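Local coordinates for protein putative alpha-L-fucosidase (Bacteroides thetaiotaomicron, PDB 4OUE) that probably hydrolyses alpha-L-fucosidic bonds as a family 29 glycoside hydrolase, and carries a bound thiogalactoside in its barrel domain, at residues L8-R13 with E385-G390; A53-Q58 with R301-S306; R207-E212 with I250-D255; I368-P373 with K433-R438. All blocks are in the same frame, centred on the assembly; numbering follows the deposited sequence.

Contacts 2 and 3 belong to the alpha-L-fucosidase domain, whose parallel sheet runs from strand 193-195 to strand 253-257, while contact 4 pairs strands 366-372 and 434-442 in the F5/8 type C domain. Contact 1 joins the two domains, setting the chain before helix 12-20 against the loop between strands 380-385 and 393-401. Along the sequence contact 1 encloses contacts 2 and 3, and its segments alternate with those of contact 4. Centres of contacts 2 and 4 are about 49 Å apart. By centres, contact 3 lies about 18 Å and contact 4 about 28 Å from contact 1, so the ligand-binding contact is the nearer of the two to the interface.

Contact 1 (L8-R13 with E385-G390); sequences LVPSAR and EVIELG
V9 and P10 press against the turn I387-G390, joining the N-terminal approach to helix 12-20 of the fucosidase domain to a loop of the F5/8 type C domain. This is an interdomain packing contact built on a short 3-10 segment at 387-388, and its buried surface is small, 189 Å² with both sides summed.

The carbon-to-carbonyl contacts come first. P10 CD lies 3.1 Å from I387 O, the same oxygen that accepts the backbone N-H of G390 at 2.9 Å (G390 N to I387 O). The proline ring therefore rests on an acceptor already used within the I387-G390 turn. Because V9 CG1 stands anti to the carbonyl carbon (chi1 -74°), it is this methyl that meets the turn, 3.2 Å from E388 O.

Apolar packing is sparser: P10 CG stands 4.3 Å from I387 CG1. Y249 and L15 widen this patch, since each touches both P10 and a residue of the 387-388 turn.

Backbone approach supplies the rest. V9 and G390 have their CA atoms 4.9 Å apart. G390 has phi 82°, a region glycine enters most easily, and a CB here would also lie close to L8 O, which already reaches G390 CA at 3.7 Å.

Contact 2 (A53-Q58 with R301-S306); sequences ALDCRQ and RGLIHS
Q58 uses both ends of its amide on the backbone of I304. Its OE1 accepts from I304 N at 2.8 Å along a nearly straight bond (173° at the hydrogen), with the donor tilted slightly from the amide carbonyl plane. Its NE2 donates to I304 O at 3.0 Å, on a lone pair in the carbonyl plane. Two bonds to one residue fix the rotation of the amide. The side chain already heads toward the loop, and its bend at chi2 (-96°) brings the amide alongside the I304 backbone.

A second pair of bonds joins the backbones: A53 N donates to R301 O at 3.0 Å, whereas D55 N reaches G302 O only weakly, at 3.3 Å. G302 O has a further donor in W59 NE1. The segments are the lead-in to helix 56-66 and the loop between strand 291-295 and helix 306-324, so the contact ties two surface helices of the TIM-barrel-type domain together near their N-terminal ends. D55 is the N-cap of the first helix, its OD1 accepting weakly from R57 N and Q58 N; H305 caps the other, ND1 accepting from T307 N. On the loop side, D299 OD1 takes the N-H groups of G302 and L303.

Apolar cover comes from L303, which crosses Q58 at about a right angle and sets CD2 3.7 Å from D55 CB.

Contact 3 (R207-E212 with I250-D255); sequences RWMGNE and IPAETD. With IPT (1-methylethyl 1-thio-beta-D-galactopyranoside), chain D.
W208 and D255 meet beside the thiogalactoside IPT. The indole lies under the sugar, with IPT C5 3.5 Å above its ring centre, a CH-pi arrangement in which the carbohydrate stacks on an aromatic face. IPT O6 sits between two carboxylates, 2.6 Å from D255 OD2 and 2.7 Å from E212 OE2. D255 OD1 lies in the plane of the ring at its edge, and W208 NE1 donates to it weakly at 3.0 Å and, also weakly, to N211 O. With an alanine here in place of the indole, the sugar would probably be held less firmly and the D255 carboxylate be freer to turn.

Backbone of G210 and N211 packs on the opposite indole face. Further out, E253 N donates to R207 O almost straight (2.9 Å, 177°), and R207 N to P251 O, bridging the two backbones. The R207 side chain runs extended from CG to NE and places NH1 2.8 Å from I250 O, above that carbonyl's plane; NE and NH2 go to L239 O and W221 O.

Segment 250-255 enters strand 253-257, which lies beside 291-295 in the parallel sheet of the TIM-barrel domain, with P251 against helix 12-20 and I250 against helix 226-230.

Contact 4 (I368-P373 with K433-R438); sequences IIFTLP and KQVRLR
F370, V435 and L437 form the apolar centre, all on the buried face of the strand pair that also carries I368. The edge of the phenyl ring, not its face, meets both V435 O and L437 CB, the latter 4.0 Å from F370 CE2. With CG anti to the carbonyl carbon (chi1 -50°), the ring brings F370 CD2 to 3.2 Å from V435 O. I368 runs beside L437, with I368 CD1 4.1 Å from L437 CD2. L372 CD1 extends the patch to V435 CG2.

Around this core the strands are antiparallel, 166° between their directions with axes 4.7 Å apart at closest. F370 N donates to V435 O at 2.8 Å, and L437 N to I368 O at 2.7 Å. Both pairs, F370-V435 and I368-L437, are of the hydrogen-bonded kind.

The opposite face is more polar. Q434 lies side by side with T371, and its NE2 donates to T371 OG1 at 2.7 Å, the oxygen lying in the amide plane. A leucine here, with no N-H to give, would probably leave the T371 hydroxyl without its mate across the strands and freer to turn. R436 packs its CD on I369 CG1, while its guanidinium pairs with D367 and E399 and makes a cation-pi contact with W407. At the strand end, the K433 chain curls back at chi2 and chi3, so that NZ reaches L372 O at 2.7 Å.

K433 and Q434 both face T401, a classic beta bulge. The F370 and F451 rings meet across the two antiparallel sheets, their planes about 30° apart, which fits the beta-sandwich of F5/8 type C domains.

Contact 1 (L8-R13 with E385-G390)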
loop_
_atom_site.group_PDB
_atom_site.type_symbol
_atom_site.label_atom_id
_atom_site.label_comp_id
_atom_site.label_asym_id
_atom_site.label_seq_id
_atom_site.Cartn_x
_atom_site.Cartn_y
_atom_site.Cartn_z
ATOM N N LEU A 8 -2.513 15.969 -13.275
ATOM C CA LEU A 8 -2.041 14.615 -13.572
ATOM C C LEU A 8 -3.005 13.538 -13.047
ATOM O O LEU A 8 -3.675 13.729 -12.022
ATOM C CB LEU A 8 -0.641 14.414 -12.991
ATOM C CG LEU A 8 0.355 15.553 -13.261
ATOM C CD1 LEU A 8 1.712 15.280 -12.609
ATOM C CD2 LEU A 8 0.516 15.774 -14.751
ATOM N N VAL A 9 -3.066 12.410 -13.755
ATOM C CA VAL A 9 -4.013 11.333 -13.447
ATOM C C VAL A 9 -3.300 9.981 -13.311
ATOM O O VAL A 9 -2.197 9.804 -13.836
ATOM C CB VAL A 9 -5.082 11.220 -14.553
ATOM C CG1 VAL A 9 -6.066 12.362 -14.453
ATOM C CG2 VAL A 9 -4.409 11.214 -15.922
ATOM N N PRO A 10 -3.925 9.025 -12.597
ATOM C CA PRO A 10 -3.335 7.687 -12.427
ATOM C C PRO A 10 -3.395 6.870 -13.707
ATOM O O PRO A 10 -4.286 7.103 -14.522
ATOM C CB PRO A 10 -4.232 7.031 -11.362
ATOM C CG PRO A 10 -5.517 7.808 -11.403
ATOM C CD PRO A 10 -5.112 9.217 -11.740
ATOM N N SER A 11 -2.452 5.948 -13.885
ATOM C CA SER A 11 -2.503 4.993 -14.986
ATOM C C SER A 11 -3.417 3.853 -14.578
ATOM O O SER A 11 -3.874 3.796 -13.425
ATOM C CB SER A 11 -1.112 4.438 -15.258
ATOM O OG SER A 11 -0.683 3.624 -14.177
ATOM N N ALA A 12 -3.691 2.940 -15.506
ATOM C CA ALA A 12 -4.495 1.762 -15.172
ATOM C C ALA A 12 -3.836 0.889 -14.086
ATOM O O ALA A 12 -4.523 0.363 -13.203
ATOM C CB ALA A 12 -4.790 0.945 -16.413
ATOM N N ARG A 13 -2.512 0.736 -14.154
ATOM C CA ARG A 13 -1.771 -0.002 -13.125
ATOM C C ARG A 13 -1.927 0.640 -11.749
ATOM O O ARG A 13 -2.087 -0.056 -10.747
ATOM C CB ARG A 13 -0.281 -0.068 -13.472
ATOM C CG ARG A 13 0.074 -1.122 -14.499
ATOM C CD ARG A 13 1.584 -1.297 -14.605
ATOM N NE ARG A 13 2.265 -0.028 -14.803
ATOM C CZ ARG A 13 2.509 0.504 -15.996
ATOM N NH1 ARG A 13 2.127 -0.125 -17.098
ATOM N NH2 ARG A 13 3.136 1.668 -16.088
ATOM N N GLU A 385 -12.522 10.257 -3.346
ATOM C CA GLU A 385 -12.571 11.085 -4.546
ATOM C C GLU A 385 -12.505 10.205 -5.799
ATOM O O GLU A 385 -12.066 9.052 -5.739
ATOM C CB GLU A 385 -11.381 12.050 -4.529
ATOM C CG GLU A 385 -11.489 13.261 -5.439
ATOM C CD GLU A 385 -10.401 14.285 -5.142
ATOM O OE1 GLU A 385 -9.335 13.886 -4.618
ATOM O OE2 GLU A 385 -10.615 15.490 -5.422
ATOM N N VAL A 386 -12.948 10.743 -6.929
ATOM C CA VAL A 386 -12.825 10.043 -8.199
ATOM C C VAL A 386 -11.432 10.325 -8.721
ATOM O O VAL A 386 -11.208 11.331 -9.408
ATOM C CB VAL A 386 -13.878 10.523 -9.223
ATOM C CG1 VAL A 386 -13.721 9.776 -10.529
ATOM C CG2 VAL A 386 -15.282 10.310 -8.674
ATOM N N ILE A 387 -10.489 9.444 -8.392
ATOM C CA ILE A 387 -9.084 9.723 -8.662
ATOM C C ILE A 387 -8.727 9.715 -10.143
ATOM O O ILE A 387 -7.726 10.315 -10.533
ATOM C CB ILE A 387 -8.139 8.787 -7.879
ATOM C CG1 ILE A 387 -8.374 7.322 -8.250
ATOM C CG2 ILE A 387 -8.308 8.994 -6.386
ATOM C CD1 ILE A 387 -7.423 6.374 -7.533
ATOM N N GLU A 388 -9.532 9.053 -10.972
ATOM C CA GLU A 388 -9.316 9.121 -12.425
ATOM C C GLU A 388 -9.392 10.564 -12.926
ATOM O O GLU A 388 -8.854 10.887 -13.976
ATOM C CB GLU A 388 -10.328 8.256 -13.187
ATOM C CG GLU A 388 -10.264 6.770 -12.875
ATOM C CD GLU A 388 -11.114 6.402 -11.674
ATOM O OE1 GLU A 388 -11.503 7.317 -10.919
ATOM O OE2 GLU A 388 -11.400 5.201 -11.483
ATOM N N LEU A 389 -10.053 11.433 -12.165
ATOM C CA LEU A 389 -10.197 12.828 -12.567
ATOM C C LEU A 389 -9.183 13.734 -11.866
ATOM O O LEU A 389 -9.292 14.960 -11.931
ATOM C CB LEU A 389 -11.634 13.308 -12.331
ATOM C CG LEU A 389 -12.688 12.577 -13.175
ATOM C CD1 LEU A 389 -14.096 12.824 -12.655
ATOM C CD2 LEU A 389 -12.586 12.973 -14.645
ATOM N N GLY A 390 -8.184 13.127 -11.221
ATOM C CA GLY A 390 -7.108 13.872 -10.581
ATOM C C GLY A 390 -7.465 14.395 -9.201
ATOM O O GLY A 390 -8.612 14.285 -8.761
#

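Contact 2 (A53-Q58 with R301-S306)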
loop_
_atom_site.group_PDB
_atom_site.type_symbol
_atom_site.label_atom_id
_atom_site.label_comp_id
_atom_site.label_asym_id
_atom_site.label_seq_id
_atom_site.Cartn_x
_atom_site.Cartn_y
_atom_site.Cartn_z
ATOM N N ALA A 53 9.214 -27.479 7.296
ATOM C CA ALA A 53 8.028 -27.890 6.537
ATOM C C ALA A 53 7.355 -26.684 5.896
ATOM O O ALA A 53 6.286 -26.247 6.339
ATOM C CB ALA A 53 7.040 -28.644 7.438
ATOM N N LEU A 54 7.993 -26.139 4.862
ATOM C CA LEU A 54 7.488 -24.950 4.184
ATOM C C LEU A 54 6.044 -25.140 3.717
ATOM O O LEU A 54 5.708 -26.155 3.096
ATOM C CB LEU A 54 8.387 -24.588 2.992
ATOM C CG LEU A 54 7.921 -23.372 2.176
ATOM C CD1 LEU A 54 7.976 -22.113 3.022
ATOM C CD2 LEU A 54 8.725 -23.178 0.889
ATOM N N ASP A 55 5.193 -24.168 4.022
ATOM C CA ASP A 55 3.797 -24.243 3.612
ATOM C C ASP A 55 3.228 -22.873 3.201
ATOM O O ASP A 55 2.483 -22.244 3.960
ATOM C CB ASP A 55 2.964 -24.881 4.728
ATOM C CG ASP A 55 1.536 -25.174 4.299
ATOM O OD1 ASP A 55 1.205 -24.994 3.100
ATOM O OD2 ASP A 55 0.740 -25.599 5.163
ATOM N N CYS A 56 3.565 -22.426 1.991
ATOM C CA CYS A 56 3.046 -21.160 1.475
ATOM C C CYS A 56 1.519 -21.112 1.408
ATOM O O CYS A 56 0.935 -20.028 1.411
ATOM C CB CYS A 56 3.625 -20.856 0.094
ATOM S SG CYS A 56 5.430 -20.677 0.073
ATOM N N ARG A 57 0.869 -22.272 1.339
ATOM C CA ARG A 57 -0.593 -22.304 1.322
ATOM C C ARG A 57 -1.124 -21.748 2.633
ATOM O O ARG A 57 -2.129 -21.029 2.666
ATOM C CB ARG A 57 -1.111 -23.730 1.087
ATOM C CG ARG A 57 -0.676 -24.339 -0.247
ATOM C CD ARG A 57 -1.236 -25.745 -0.441
ATOM N NE ARG A 57 -2.660 -25.713 -0.749
ATOM C CZ ARG A 57 -3.632 -25.940 0.135
ATOM N NH1 ARG A 57 -4.906 -25.872 -0.245
ATOM N NH2 ARG A 57 -3.336 -26.234 1.398
ATOM N N GLN A 58 -0.422 -22.073 3.713
ATOM C CA GLN A 58 -0.737 -21.556 5.038
ATOM C C GLN A 58 -0.578 -20.023 5.103
ATOM O O GLN A 58 -1.353 -19.338 5.793
ATOM C CB GLN A 58 0.120 -22.273 6.091
ATOM C CG GLN A 58 -0.255 -21.943 7.520
ATOM C CD GLN A 58 0.601 -20.833 8.102
ATOM O OE1 GLN A 58 1.575 -20.391 7.477
ATOM N NE2 GLN A 58 0.244 -20.375 9.304
ATOM N N ARG A 301 10.067 -23.017 10.552
ATOM C CA ARG A 301 9.287 -24.117 10.005
ATOM C C ARG A 301 8.804 -23.736 8.601
ATOM O O ARG A 301 8.633 -24.597 7.740
ATOM C CB ARG A 301 8.130 -24.511 10.942
ATOM C CG ARG A 301 7.014 -25.269 10.241
ATOM C CD ARG A 301 6.432 -26.402 11.042
ATOM N NE ARG A 301 5.328 -27.030 10.315
ATOM C CZ ARG A 301 4.649 -28.094 10.741
ATOM N NH1 ARG A 301 4.960 -28.677 11.898
ATOM N NH2 ARG A 301 3.668 -28.590 10.001
ATOM N N GLY A 302 8.633 -22.437 8.363
ATOM C CA GLY A 302 8.145 -21.957 7.077
ATOM C C GLY A 302 6.653 -21.639 7.166
ATOM O O GLY A 302 5.926 -21.706 6.170
ATOM N N LEU A 303 6.203 -21.283 8.366
ATOM C CA LEU A 303 4.801 -20.961 8.616
ATOM C C LEU A 303 4.689 -19.513 9.070
ATOM O O LEU A 303 5.669 -18.940 9.558
ATOM C CB LEU A 303 4.241 -21.858 9.729
ATOM C CG LEU A 303 4.029 -23.361 9.496
ATOM C CD1 LEU A 303 3.296 -24.036 10.677
ATOM C CD2 LEU A 303 3.246 -23.566 8.210
ATOM N N ILE A 304 3.503 -18.923 8.930
ATOM C CA ILE A 304 3.225 -17.631 9.552
ATOM C C ILE A 304 2.746 -17.887 10.980
ATOM O O ILE A 304 1.869 -18.723 11.200
ATOM C CB ILE A 304 2.127 -16.854 8.788
ATOM C CG1 ILE A 304 2.519 -16.666 7.326
ATOM C CG2 ILE A 304 1.861 -15.502 9.447
ATOM C CD1 ILE A 304 3.862 -15.989 7.128
ATOM N N HIS A 305 3.323 -17.183 11.951
ATOM C CA HIS A 305 2.946 -17.327 13.363
ATOM C C HIS A 305 1.465 -16.958 13.593
ATOM O O HIS A 305 0.919 -16.089 12.906
ATOM C CB HIS A 305 3.870 -16.444 14.206
ATOM C CG HIS A 305 3.753 -16.651 15.684
ATOM N ND1 HIS A 305 2.731 -16.109 16.437
ATOM C CD2 HIS A 305 4.559 -17.301 16.557
ATOM C CE1 HIS A 305 2.898 -16.438 17.707
ATOM N NE2 HIS A 305 4.004 -17.158 17.805
ATOM N N SER A 306 0.823 -17.602 14.569
ATOM C CA SER A 306 -0.619 -17.445 14.775
ATOM C C SER A 306 -1.023 -16.125 15.418
ATOM O O SER A 306 -2.168 -15.694 15.271
ATOM C CB SER A 306 -1.186 -18.604 15.593
ATOM O OG SER A 306 -0.535 -18.718 16.856
#

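Contact 3 (R207-E212 with I250-D255)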
loop_
_atom_site.group_PDB
_atom_site.type_symbol
_atom_site.label_atom_id
_atom_site.label_comp_id
_atom_site.label_asym_id
_atom_site.label_seq_id
_atom_site.Cartn_x
_atom_site.Cartn_y
_atom_site.Cartn_z
ATOM N N ARG A 207 5.752 5.259 -4.988
ATOM C CA ARG A 207 6.923 5.783 -4.288
ATOM C C ARG A 207 6.947 5.355 -2.828
ATOM O O ARG A 207 5.925 4.949 -2.269
ATOM C CB ARG A 207 6.917 7.322 -4.347
ATOM C CG ARG A 207 5.842 7.981 -3.442
ATOM C CD ARG A 207 5.836 9.510 -3.563
ATOM N NE ARG A 207 5.071 10.149 -2.489
ATOM C CZ ARG A 207 3.852 10.671 -2.639
ATOM N NH1 ARG A 207 3.246 10.629 -3.821
ATOM N NH2 ARG A 207 3.232 11.229 -1.604
ATOM N N TRP A 208 8.113 5.463 -2.199
ATOM C CA TRP A 208 8.194 5.318 -0.753
ATOM C C TRP A 208 7.650 6.583 -0.103
ATOM O O TRP A 208 7.587 7.638 -0.745
ATOM C CB TRP A 208 9.649 5.105 -0.329
ATOM C CG TRP A 208 9.793 4.753 1.127
ATOM C CD1 TRP A 208 8.972 3.938 1.872
ATOM C CD2 TRP A 208 10.817 5.209 2.012
ATOM N NE1 TRP A 208 9.440 3.858 3.163
ATOM C CE2 TRP A 208 10.568 4.634 3.274
ATOM C CE3 TRP A 208 11.927 6.050 1.854
ATOM C CZ2 TRP A 208 11.393 4.871 4.377
ATOM C CZ3 TRP A 208 12.741 6.290 2.947
ATOM C CH2 TRP A 208 12.476 5.696 4.194
ATOM N N MET A 209 7.252 6.500 1.161
ATOM C CA MET A 209 6.727 7.690 1.833
ATOM C C MET A 209 7.579 8.143 3.017
ATOM O O MET A 209 7.096 8.872 3.888
ATOM C CB MET A 209 5.266 7.493 2.256
ATOM C CG MET A 209 4.894 6.052 2.525
ATOM S SD MET A 209 5.849 5.333 3.868
ATOM C CE MET A 209 5.183 6.283 5.235
ATOM N N GLY A 210 8.840 7.709 3.053
ATOM C CA GLY A 210 9.811 8.320 3.949
ATOM C C GLY A 210 10.011 7.714 5.322
ATOM O O GLY A 210 10.981 8.060 6.008
ATOM N N ASN A 211 9.109 6.832 5.751
ATOM C CA ASN A 211 9.343 6.111 7.006
ATOM C C ASN A 211 8.861 4.662 6.985
ATOM O O ASN A 211 8.209 4.229 6.031
ATOM C CB ASN A 211 8.762 6.865 8.206
ATOM C CG ASN A 211 7.243 6.915 8.198
ATOM O OD1 ASN A 211 6.572 5.954 8.594
ATOM N ND2 ASN A 211 6.693 8.043 7.767
ATOM N N GLU A 212 9.194 3.913 8.032
ATOM C CA GLU A 212 8.769 2.522 8.142
ATOM C C GLU A 212 7.917 2.314 9.391
ATOM O O GLU A 212 7.936 1.239 9.991
ATOM C CB GLU A 212 9.979 1.589 8.160
ATOM C CG GLU A 212 10.775 1.584 6.852
ATOM C CD GLU A 212 12.001 0.679 6.915
ATOM O OE1 GLU A 212 12.387 0.268 8.035
ATOM O OE2 GLU A 212 12.576 0.367 5.845
ATOM N N ILE A 250 2.816 9.734 -8.774
ATOM C CA ILE A 250 3.509 8.553 -8.241
ATOM C C ILE A 250 3.092 8.344 -6.779
ATOM O O ILE A 250 3.799 8.754 -5.855
ATOM C CB ILE A 250 5.061 8.697 -8.361
ATOM C CG1 ILE A 250 5.479 9.043 -9.798
ATOM C CG2 ILE A 250 5.770 7.426 -7.896
ATOM C CD1 ILE A 250 6.999 9.258 -10.005
ATOM N N PRO A 251 1.933 7.703 -6.563
ATOM C CA PRO A 251 1.383 7.663 -5.204
ATOM C C PRO A 251 2.237 6.880 -4.203
ATOM O O PRO A 251 3.076 6.051 -4.579
ATOM C CB PRO A 251 0.010 7.001 -5.389
ATOM C CG PRO A 251 0.071 6.309 -6.706
ATOM C CD PRO A 251 1.070 7.025 -7.549
ATOM N N ALA A 252 2.006 7.155 -2.922
ATOM C CA ALA A 252 2.809 6.586 -1.851
ATOM C C ALA A 252 2.354 5.192 -1.415
ATOM O O ALA A 252 1.169 4.950 -1.146
ATOM C CB ALA A 252 2.828 7.532 -0.656
ATOM N N GLU A 253 3.309 4.273 -1.332
ATOM C CA GLU A 253 3.039 2.965 -0.753
ATOM C C GLU A 253 3.671 2.913 0.629
ATOM O O GLU A 253 4.877 3.093 0.771
ATOM C CB GLU A 253 3.614 1.867 -1.640
ATOM C CG GLU A 253 3.198 0.463 -1.229
ATOM C CD GLU A 253 3.879 -0.593 -2.069
ATOM O OE1 GLU A 253 3.272 -1.061 -3.057
ATOM O OE2 GLU A 253 5.031 -0.948 -1.747
ATOM N N THR A 254 2.855 2.662 1.646
ATOM C CA THR A 254 3.317 2.659 3.034
ATOM C C THR A 254 3.691 1.249 3.510
ATOM O O THR A 254 2.840 0.354 3.522
ATOM C CB THR A 254 2.207 3.224 3.930
ATOM O OG1 THR A 254 1.867 4.539 3.465
ATOM C CG2 THR A 254 2.651 3.308 5.363
ATOM N N ASP A 255 4.949 1.057 3.913
ATOM C CA ASP A 255 5.437 -0.263 4.346
ATOM C C ASP A 255 5.750 -0.336 5.835
ATOM O O ASP A 255 6.375 0.568 6.388
ATOM C CB ASP A 255 6.671 -0.698 3.547
ATOM C CG ASP A 255 7.849 0.275 3.682
ATOM O OD1 ASP A 255 7.633 1.512 3.699
ATOM O OD2 ASP A 255 9.012 -0.204 3.757
HETATM C C1 IPT D . 14.944 2.847 2.899
HETATM C C2 IPT D . 15.393 3.093 1.500
HETATM O O2 IPT D . 16.382 4.056 1.477
HETATM C C3 IPT D . 14.208 3.508 0.685
HETATM O O3 IPT D . 14.600 3.684 -0.634
HETATM C C4 IPT D . 13.117 2.479 0.793
HETATM O O4 IPT D . 13.507 1.314 0.147
HETATM C C5 IPT D . 12.855 2.183 2.241
HETATM O O5 IPT D . 14.030 1.799 2.883
HETATM C C6 IPT D . 11.850 1.081 2.367
HETATM O O6 IPT D . 11.285 1.080 3.630
HETATM S S1 IPT D . 16.362 2.487 3.913
HETATM C "C1'" IPT D . 15.936 2.680 5.624
HETATM C "C2'" IPT D . 16.470 3.962 6.171
HETATM C "C3'" IPT D . 14.461 2.772 5.763
HETATM O O HOH W 1 5.763 3.008 6.744
#

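Contact 4 (I368-P373 with K433-R438)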
loop_
_atom_site.group_PDB
_atom_site.type_symbol
_atom_site.label_atom_id
_atom_site.label_comp_id
_atom_site.label_asym_id
_atom_site.label_seq_id
_atom_site.Cartn_x
_atom_site.Cartn_y
_atom_site.Cartn_z
ATOM N N ILE A 368 -22.989 20.266 1.222
ATOM C CA ILE A 368 -23.929 19.152 1.151
ATOM C C ILE A 368 -24.440 18.825 2.548
ATOM O O ILE A 368 -23.656 18.529 3.458
ATOM C CB ILE A 368 -23.283 17.898 0.520
ATOM C CG1 ILE A 368 -22.699 18.221 -0.861
ATOM C CG2 ILE A 368 -24.292 16.779 0.397
ATOM C CD1 ILE A 368 -21.199 18.373 -0.870
ATOM N N ILE A 369 -25.757 18.893 2.720
ATOM C CA ILE A 369 -26.368 18.616 4.016
ATOM C C ILE A 369 -27.176 17.332 3.985
ATOM O O ILE A 369 -28.075 17.168 3.145
ATOM C CB ILE A 369 -27.258 19.770 4.481
ATOM C CG1 ILE A 369 -26.393 20.958 4.892
ATOM C CG2 ILE A 369 -28.113 19.341 5.664
ATOM C CD1 ILE A 369 -27.198 22.167 5.292
ATOM N N PHE A 370 -26.838 16.424 4.898
ATOM C CA PHE A 370 -27.562 15.168 5.059
ATOM C C PHE A 370 -28.453 15.286 6.283
ATOM O O PHE A 370 -27.959 15.464 7.403
ATOM C CB PHE A 370 -26.592 13.989 5.237
ATOM C CG PHE A 370 -25.499 13.940 4.201
ATOM C CD1 PHE A 370 -25.644 13.167 3.054
ATOM C CD2 PHE A 370 -24.333 14.677 4.369
ATOM C CE1 PHE A 370 -24.640 13.130 2.092
ATOM C CE2 PHE A 370 -23.330 14.640 3.418
ATOM C CZ PHE A 370 -23.485 13.870 2.275
ATOM N N THR A 371 -29.761 15.187 6.075
ATOM C CA THR A 371 -30.703 15.250 7.194
ATOM C C THR A 371 -31.219 13.852 7.494
ATOM O O THR A 371 -31.780 13.181 6.620
ATOM C CB THR A 371 -31.874 16.193 6.894
ATOM O OG1 THR A 371 -31.362 17.501 6.595
ATOM C CG2 THR A 371 -32.800 16.282 8.095
ATOM N N LEU A 372 -31.016 13.409 8.728
ATOM C CA LEU A 372 -31.281 12.020 9.080
ATOM C C LEU A 372 -32.663 11.814 9.696
ATOM O O LEU A 372 -33.118 12.633 10.501
ATOM C CB LEU A 372 -30.193 11.522 10.026
ATOM C CG LEU A 372 -28.815 11.586 9.360
ATOM C CD1 LEU A 372 -27.753 12.030 10.346
ATOM C CD2 LEU A 372 -28.476 10.228 8.769
ATOM N N PRO A 373 -33.334 10.712 9.310
ATOM C CA PRO A 373 -34.634 10.316 9.871
ATOM C C PRO A 373 -34.574 10.206 11.392
ATOM O O PRO A 373 -35.428 10.766 12.080
ATOM C CB PRO A 373 -34.889 8.935 9.244
ATOM C CG PRO A 373 -33.555 8.502 8.651
ATOM C CD PRO A 373 -32.874 9.774 8.269
ATOM N N LYS A 433 -28.314 14.972 14.139
ATOM C CA LYS A 433 -29.535 14.867 13.340
ATOM C C LYS A 433 -29.257 15.240 11.887
ATOM O O LYS A 433 -29.927 14.759 10.960
ATOM C CB LYS A 433 -30.622 15.792 13.901
ATOM C CG LYS A 433 -31.693 15.072 14.674
ATOM C CD LYS A 433 -32.499 14.162 13.760
ATOM C CE LYS A 433 -33.322 14.955 12.762
ATOM N NZ LYS A 433 -34.496 14.151 12.320
ATOM N N GLN A 434 -28.284 16.125 11.698
ATOM C CA GLN A 434 -27.848 16.508 10.361
ATOM C C GLN A 434 -26.335 16.554 10.323
ATOM O O GLN A 434 -25.689 16.876 11.329
ATOM C CB GLN A 434 -28.396 17.880 9.977
ATOM C CG GLN A 434 -29.905 17.952 9.839
ATOM C CD GLN A 434 -30.370 19.348 9.485
ATOM O OE1 GLN A 434 -30.199 20.285 10.265
ATOM N NE2 GLN A 434 -30.938 19.500 8.295
ATOM N N VAL A 435 -25.779 16.233 9.157
ATOM C CA VAL A 435 -24.337 16.245 8.942
ATOM C C VAL A 435 -24.050 17.080 7.709
ATOM O O VAL A 435 -24.658 16.875 6.644
ATOM C CB VAL A 435 -23.776 14.815 8.731
ATOM C CG1 VAL A 435 -22.298 14.858 8.363
ATOM C CG2 VAL A 435 -23.977 13.966 9.975
ATOM N N ARG A 436 -23.135 18.033 7.851
ATOM C CA ARG A 436 -22.798 18.906 6.738
ATOM C C ARG A 436 -21.398 18.628 6.188
ATOM O O ARG A 436 -20.406 18.656 6.929
ATOM C CB ARG A 436 -22.925 20.378 7.141
ATOM C CG ARG A 436 -22.530 21.310 6.014
ATOM C CD ARG A 436 -23.146 22.674 6.159
ATOM N NE ARG A 436 -22.342 23.541 7.012
ATOM C CZ ARG A 436 -22.181 24.841 6.793
ATOM N NH1 ARG A 436 -21.436 25.569 7.612
ATOM N NH2 ARG A 436 -22.767 25.410 5.751
ATOM N N LEU A 437 -21.328 18.361 4.887
ATOM C CA LEU A 437 -20.046 18.191 4.214
ATOM C C LEU A 437 -19.666 19.468 3.455
ATOM O O LEU A 437 -20.331 19.846 2.494
ATOM C CB LEU A 437 -20.087 16.986 3.262
ATOM C CG LEU A 437 -18.880 16.851 2.323
ATOM C CD1 LEU A 437 -17.575 16.760 3.119
ATOM C CD2 LEU A 437 -19.027 15.662 1.376
ATOM N N ARG A 438 -18.592 20.124 3.890
ATOM C CA ARG A 438 -18.158 21.373 3.265
ATOM C C ARG A 438 -16.934 21.188 2.373
ATOM O O ARG A 438 -15.828 20.914 2.856
ATOM C CB ARG A 438 -17.876 22.427 4.337
ATOM C CG ARG A 438 -19.087 22.686 5.237
ATOM C CD ARG A 438 -18.777 23.691 6.326
ATOM N NE ARG A 438 -18.666 25.045 5.796
ATOM C CZ ARG A 438 -18.012 26.033 6.400
ATOM N NH1 ARG A 438 -17.957 27.232 5.839
ATOM N NH2 ARG A 438 -17.404 25.820 7.560
#